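Local coordinates for protein esterase (Capnocytophaga ochracea, PDB 4W9R) that is of unknown function but carries an alpha/beta-hydrolase fold of the putative esterase family and is therefore probably related to carboxylic ester hydrolases, at residues Q33-I38 / M63-V68; A114-V119 / T140-V145. All coordinates share one frame; numbering follows the deposited sequence.

Contact 1: residues Q33-I38 / M63-V68; sequences QAYPLI and MPKCIV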
loop_
_atom_site.group_PDB
_atom_site.type_symbol
_atom_site.label_atom_id
_atom_site.label_comp_id
_atom_site.label_asym_id
_atom_site.label_seq_id
_atom_site.Cartn_x
_atom_site.Cartn_y
_atom_site.Cartn_z
ATOM N N GLN B 33 -22.184 -13.068 -12.252
ATOM C CA GLN B 33 -21.633 -11.732 -12.447
ATOM C C GLN B 33 -20.225 -11.815 -13.026
ATOM O O GLN B 33 -19.603 -12.876 -13.017
ATOM C CB GLN B 33 -21.620 -10.946 -11.134
ATOM C CG GLN B 33 -20.700 -11.518 -10.069
ATOM C CD GLN B 33 -20.552 -10.597 -8.873
ATOM O OE1 GLN B 33 -20.983 -9.445 -8.905
ATOM N NE2 GLN B 33 -19.938 -11.103 -7.809
ATOM N N ALA B 34 -19.727 -10.691 -13.533
ATOM C CA ALA B 34 -18.417 -10.653 -14.171
ATOM C C ALA B 34 -17.400 -9.885 -13.331
ATOM O O ALA B 34 -17.755 -8.954 -12.608
ATOM C CB ALA B 34 -18.523 -10.042 -15.559
ATOM N N TYR B 35 -16.134 -10.279 -13.433
ATOM C CA TYR B 35 -15.073 -9.620 -12.682
ATOM C C TYR B 35 -13.988 -9.088 -13.609
ATOM O O TYR B 35 -13.625 -9.741 -14.585
ATOM C CB TYR B 35 -14.443 -10.585 -11.675
ATOM C CG TYR B 35 -15.429 -11.323 -10.798
ATOM C CD1 TYR B 35 -15.861 -10.781 -9.596
ATOM C CD2 TYR B 35 -15.914 -12.573 -11.165
ATOM C CE1 TYR B 35 -16.756 -11.455 -8.788
ATOM C CE2 TYR B 35 -16.809 -13.254 -10.363
ATOM C CZ TYR B 35 -17.228 -12.691 -9.176
ATOM O OH TYR B 35 -18.119 -13.363 -8.371
ATOM N N PRO B 36 -13.455 -7.900 -13.294
ATOM C CA PRO B 36 -12.291 -7.382 -14.016
ATOM C C PRO B 36 -11.047 -8.186 -13.663
ATOM O O PRO B 36 -10.923 -8.640 -12.526
ATOM C CB PRO B 36 -12.176 -5.935 -13.522
ATOM C CG PRO B 36 -13.519 -5.611 -12.947
ATOM C CD PRO B 36 -14.026 -6.898 -12.379
ATOM N N LEU B 37 -10.146 -8.363 -14.623
ATOM C CA LEU B 37 -8.943 -9.157 -14.404
ATOM C C LEU B 37 -7.706 -8.284 -14.241
ATOM O O LEU B 37 -7.475 -7.366 -15.028
ATOM C CB LEU B 37 -8.735 -10.137 -15.560
ATOM C CG LEU B 37 -7.428 -10.932 -15.570
ATOM C CD1 LEU B 37 -7.304 -11.785 -14.319
ATOM C CD2 LEU B 37 -7.337 -11.794 -16.820
ATOM N N ILE B 38 -6.915 -8.571 -13.213
ATOM C CA ILE B 38 -5.632 -7.902 -13.025
ATOM C C ILE B 38 -4.498 -8.921 -13.017
ATOM O O ILE B 38 -4.458 -9.810 -12.167
ATOM C CB ILE B 38 -5.591 -7.090 -11.721
ATOM C CG1 ILE B 38 -6.609 -5.951 -11.772
ATOM C CG2 ILE B 38 -4.196 -6.536 -11.486
ATOM C CD1 ILE B 38 -6.602 -5.077 -10.539
HETATM N N MSE B 63 -14.189 -0.039 -5.297
HETATM C CA MSE B 63 -13.845 -0.975 -6.363
HETATM C C MSE B 63 -14.808 -2.152 -6.407
HETATM O O MSE B 63 -15.311 -2.586 -5.371
HETATM C CB MSE B 63 -12.417 -1.504 -6.187
HETATM C CG MSE B 63 -11.338 -0.656 -6.830
HETATM SE SE MSE B 63 -9.592 -1.537 -6.792
HETATM C CE MSE B 63 -10.030 -3.146 -7.798
ATOM N N PRO B 64 -15.065 -2.676 -7.614
ATOM C CA PRO B 64 -15.807 -3.929 -7.758
ATOM C C PRO B 64 -14.932 -5.115 -7.372
ATOM O O PRO B 64 -13.712 -4.966 -7.301
ATOM C CB PRO B 64 -16.153 -3.961 -9.248
ATOM C CG PRO B 64 -15.038 -3.208 -9.890
ATOM C CD PRO B 64 -14.679 -2.111 -8.919
ATOM N N LYS B 65 -15.540 -6.267 -7.110
ATOM C CA LYS B 65 -14.771 -7.479 -6.866
ATOM C C LYS B 65 -13.980 -7.841 -8.120
ATOM O O LYS B 65 -14.516 -7.827 -9.228
ATOM C CB LYS B 65 -15.687 -8.633 -6.455
ATOM C CG LYS B 65 -16.341 -8.459 -5.094
ATOM C CD LYS B 65 -17.302 -9.604 -4.800
ATOM C CE LYS B 65 -17.948 -9.453 -3.434
ATOM N NZ LYS B 65 -16.939 -9.460 -2.339
ATOM N N CYS B 66 -12.702 -8.155 -7.943
ATOM C CA CYS B 66 -11.832 -8.452 -9.073
ATOM C C CYS B 66 -11.118 -9.786 -8.909
ATOM O O CYS B 66 -10.966 -10.292 -7.798
ATOM C CB CYS B 66 -10.799 -7.337 -9.259
ATOM S SG CYS B 66 -11.495 -5.755 -9.776
ATOM N N ILE B 67 -10.687 -10.352 -10.031
ATOM C CA ILE B 67 -9.861 -11.550 -10.015
ATOM C C ILE B 67 -8.425 -11.168 -10.346
ATOM O O ILE B 67 -8.166 -10.508 -11.353
ATOM C CB ILE B 67 -10.371 -12.611 -11.007
ATOM C CG1 ILE B 67 -11.733 -13.145 -10.553
ATOM C CG2 ILE B 67 -9.378 -13.753 -11.131
ATOM C CD1 ILE B 67 -12.268 -14.265 -11.413
ATOM N N VAL B 68 -7.494 -11.568 -9.486
ATOM C CA VAL B 68 -6.090 -11.235 -9.676
ATOM C C VAL B 68 -5.270 -12.486 -9.974
ATOM O O VAL B 68 -5.323 -13.466 -9.231
ATOM C CB VAL B 68 -5.506 -10.525 -8.438
ATOM C CG1 VAL B 68 -4.087 -10.051 -8.716
ATOM C CG2 VAL B 68 -6.388 -9.356 -8.035
#
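Two backbone hydrogen bonds join the strand ends 35-38 and 67-68 in parallel, after loop residues that lead in at an angle: I67 N donates to P36 O (3.0 Å, N-H...O angle 160°) and I38 N to I67 O (3.0 Å). I67 thus grips the two residues that flank L37, the normal parallel pattern, here opening the beta-alpha-beta unit of strand 35-40, helix 43-59 and strand 67-71. CA-H...O contacts from L37 and V68 fill in beside them. Apolar contacts lie on both faces. Beside L37 and I67, the I67 CG1 branch packs on Y35 CB at 3.9 Å; on the side of I38 and V68, the P36 ring meets C66 SG through CG (3.8 Å) and P64 through CG-CG contact. Before the ladder begins, Y35 runs alongside K65. Its CG stands anti to the carbonyl carbon (chi1 -50°), which brings CD1 within 3.3 Å of K65 O, in the plane of the ring at its edge. Y35 OH bonds to T30 O and, less certainly, to NE2 of the poorly ordered Q33. Proline lacks an amide hydrogen, so P36 can join this ladder only through its carbonyl; before that, contact rests on side chains, Y35 and P36 against K65 O and the P36 ring on C66 and P64.

Contact 2: residues A114-V119 / T140-V145; sequences ADLKGV and TFNMIV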
loop_
_atom_site.group_PDB
_atom_site.type_symbol
_atom_site.label_atom_id
_atom_site.label_comp_id
_atom_site.label_asym_id
_atom_site.label_seq_id
_atom_site.Cartn_x
_atom_site.Cartn_y
_atom_site.Cartn_z
ATOM N N ALA B 114 -14.662 -9.798 -16.980
ATOM C CA ALA B 114 -15.278 -8.617 -17.574
ATOM C C ALA B 114 -14.411 -8.041 -18.689
ATOM O O ALA B 114 -13.339 -8.564 -18.989
ATOM C CB ALA B 114 -15.535 -7.562 -16.507
ATOM N N ASP B 115 -14.877 -6.953 -19.293
ATOM C CA ASP B 115 -14.182 -6.349 -20.425
ATOM C C ASP B 115 -12.922 -5.604 -20.000
ATOM O O ASP B 115 -12.084 -5.269 -20.836
ATOM C CB ASP B 115 -15.116 -5.398 -21.180
ATOM C CG ASP B 115 -16.214 -6.131 -21.926
ATOM O OD1 ASP B 115 -16.667 -7.188 -21.437
ATOM O OD2 ASP B 115 -16.623 -5.650 -23.004
ATOM N N LEU B 116 -12.789 -5.346 -18.703
ATOM C CA LEU B 116 -11.616 -4.654 -18.182
ATOM C C LEU B 116 -10.546 -5.633 -17.702
ATOM O O LEU B 116 -10.755 -6.379 -16.746
ATOM C CB LEU B 116 -12.005 -3.717 -17.038
ATOM C CG LEU B 116 -10.830 -2.986 -16.385
ATOM C CD1 LEU B 116 -10.112 -2.118 -17.408
ATOM C CD2 LEU B 116 -11.294 -2.155 -15.200
ATOM N N LYS B 117 -9.401 -5.619 -18.374
ATOM C CA LYS B 117 -8.278 -6.469 -17.999
ATOM C C LYS B 117 -7.017 -5.628 -17.835
ATOM O O LYS B 117 -6.559 -5.001 -18.786
ATOM C CB LYS B 117 -8.059 -7.565 -19.045
ATOM C CG LYS B 117 -9.209 -8.557 -19.157
ATOM C CD LYS B 117 -9.067 -9.451 -20.383
ATOM C CE LYS B 117 -9.859 -8.913 -21.569
ATOM N NZ LYS B 117 -9.394 -7.570 -22.020
ATOM N N GLY B 118 -6.475 -5.590 -16.622
ATOM C CA GLY B 118 -5.271 -4.820 -16.366
ATOM C C GLY B 118 -4.003 -5.641 -16.220
ATOM O O GLY B 118 -4.049 -6.864 -16.087
ATOM N N VAL B 119 -2.863 -4.956 -16.224
ATOM C CA VAL B 119 -1.580 -5.603 -15.982
ATOM C C VAL B 119 -0.691 -4.712 -15.114
ATOM O O VAL B 119 -0.537 -3.518 -15.373
ATOM C CB VAL B 119 -0.853 -5.952 -17.306
ATOM C CG1 VAL B 119 -0.686 -4.718 -18.186
ATOM C CG2 VAL B 119 0.493 -6.604 -17.024
ATOM N N THR B 140 -5.300 -6.318 -25.260
ATOM C CA THR B 140 -5.465 -7.351 -24.255
ATOM C C THR B 140 -5.662 -6.672 -22.911
ATOM O O THR B 140 -6.514 -7.069 -22.114
ATOM C CB THR B 140 -4.253 -8.299 -24.201
ATOM O OG1 THR B 140 -4.143 -9.006 -25.443
ATOM C CG2 THR B 140 -4.406 -9.300 -23.066
ATOM N N PHE B 141 -4.878 -5.624 -22.680
ATOM C CA PHE B 141 -4.956 -4.878 -21.436
ATOM C C PHE B 141 -5.426 -3.446 -21.658
ATOM O O PHE B 141 -4.845 -2.701 -22.446
ATOM C CB PHE B 141 -3.600 -4.888 -20.726
ATOM C CG PHE B 141 -3.129 -6.263 -20.351
ATOM C CD1 PHE B 141 -3.813 -7.009 -19.405
ATOM C CD2 PHE B 141 -2.002 -6.810 -20.941
ATOM C CE1 PHE B 141 -3.385 -8.273 -19.057
ATOM C CE2 PHE B 141 -1.567 -8.075 -20.595
ATOM C CZ PHE B 141 -2.260 -8.807 -19.652
ATOM N N ASN B 142 -6.498 -3.077 -20.965
ATOM C CA ASN B 142 -7.012 -1.714 -20.997
ATOM C C ASN B 142 -6.398 -0.885 -19.883
ATOM O O ASN B 142 -6.574 0.333 -19.823
ATOM C CB ASN B 142 -8.533 -1.719 -20.877
ATOM C CG ASN B 142 -9.176 -2.770 -21.752
ATOM O OD1 ASN B 142 -9.734 -3.747 -21.256
ATOM N ND2 ASN B 142 -9.094 -2.579 -23.063
HETATM N N MSE B 143 -5.675 -1.565 -18.999
HETATM C CA MSE B 143 -5.016 -0.923 -17.872
HETATM C C MSE B 143 -3.568 -1.384 -17.777
HETATM O O MSE B 143 -3.293 -2.578 -17.657
HETATM C CB MSE B 143 -5.757 -1.231 -16.571
HETATM C CG MSE B 143 -5.177 -0.540 -15.346
HETATM SE SE MSE B 143 -5.917 -1.216 -13.668
HETATM C CE MSE B 143 -4.816 -2.810 -13.444
ATOM N N ILE B 144 -2.643 -0.435 -17.842
ATOM C CA ILE B 144 -1.226 -0.749 -17.736
ATOM C C ILE B 144 -0.581 0.064 -16.620
ATOM O O ILE B 144 -0.579 1.296 -16.656
ATOM C CB ILE B 144 -0.485 -0.483 -19.059
ATOM C CG1 ILE B 144 -1.096 -1.317 -20.186
ATOM C CG2 ILE B 144 0.999 -0.788 -18.911
ATOM C CD1 ILE B 144 -0.442 -1.105 -21.531
ATOM N N VAL B 145 -0.057 -0.632 -15.619
ATOM C CA VAL B 145 0.627 0.025 -14.516
ATOM C C VAL B 145 2.102 -0.355 -14.510
ATOM O O VAL B 145 2.459 -1.499 -14.226
ATOM C CB VAL B 145 -0.007 -0.339 -13.161
ATOM C CG1 VAL B 145 0.708 0.381 -12.034
ATOM C CG2 VAL B 145 -1.488 0.007 -13.163
#
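The beta-alpha-beta unit of strand 116-122, helix 123-128 and strand 143-149 brings together strands 116-119 and 143-145, whose axes come within 4.7 Å and run 15° from parallel. V119 is held at both ends: its N donates to M143 O (2.8 Å), and its O accepts from V145 N at 2.9 Å, with a nearly straight N-H...O angle of 169°. Two residues earlier, K117 O takes the N-H of N142 in place of M143 N, a more bent bond, so the pairing is irregular where the strand starts. K117 is held a second time through its side chain, which bends at its last two torsions so that NZ reaches back to T140 O at 2.9 Å, the donor lying well out of the carbonyl plane. The F141 ring is sandwiched. V119 lies over one face, CB 3.6 Å from the ring centroid and almost on the normal, a CH-pi contact, while T140 CG2 covers the opposite face; K117 O sits at the ring edge. V119 CG1, set between its backbone N and carbonyl carbon (chi1 55°), leans on F141 CG and also meets I144 CG1. On the other face of the sheet, the selenomethionine M143 folds its CE to 3.6 Å from G118 CA, so the terminal methyl lies directly against a residue that has no side chain. Around this pair, helix 91-110 covers K117, T140 and F141, and the rings of Y132 and F141 meet edge-to-face. Strand 35-40 flanks 116-119, and strand 171-180 continues the sheet beyond 143-145.

Overall arrangement
Contact 1 closes before contact 2 opens along the chain, and their centres lie about 11 Å apart in the same mixed sheet. Strands 35-40 and 116-122, one from each contact, are neighbours, giving the local order 67-71, 35-40, 116-122, 143-149. Their join is direct: L37 O lies 2.6 Å from G118 N, a probable hydrogen bond, and P36 CB packs on L116 O. Separately, Y35 O lies 2.6 Å from A114 N of the short strand 113-114, before the chain turns a corner at D115, probably another hydrogen bond. Each contact belongs to its own beta-alpha-beta unit, built round helix 43-59 or 123-128. Together they tie four adjacent parallel strands in the central sheet of the alpha/beta-hydrolase fold.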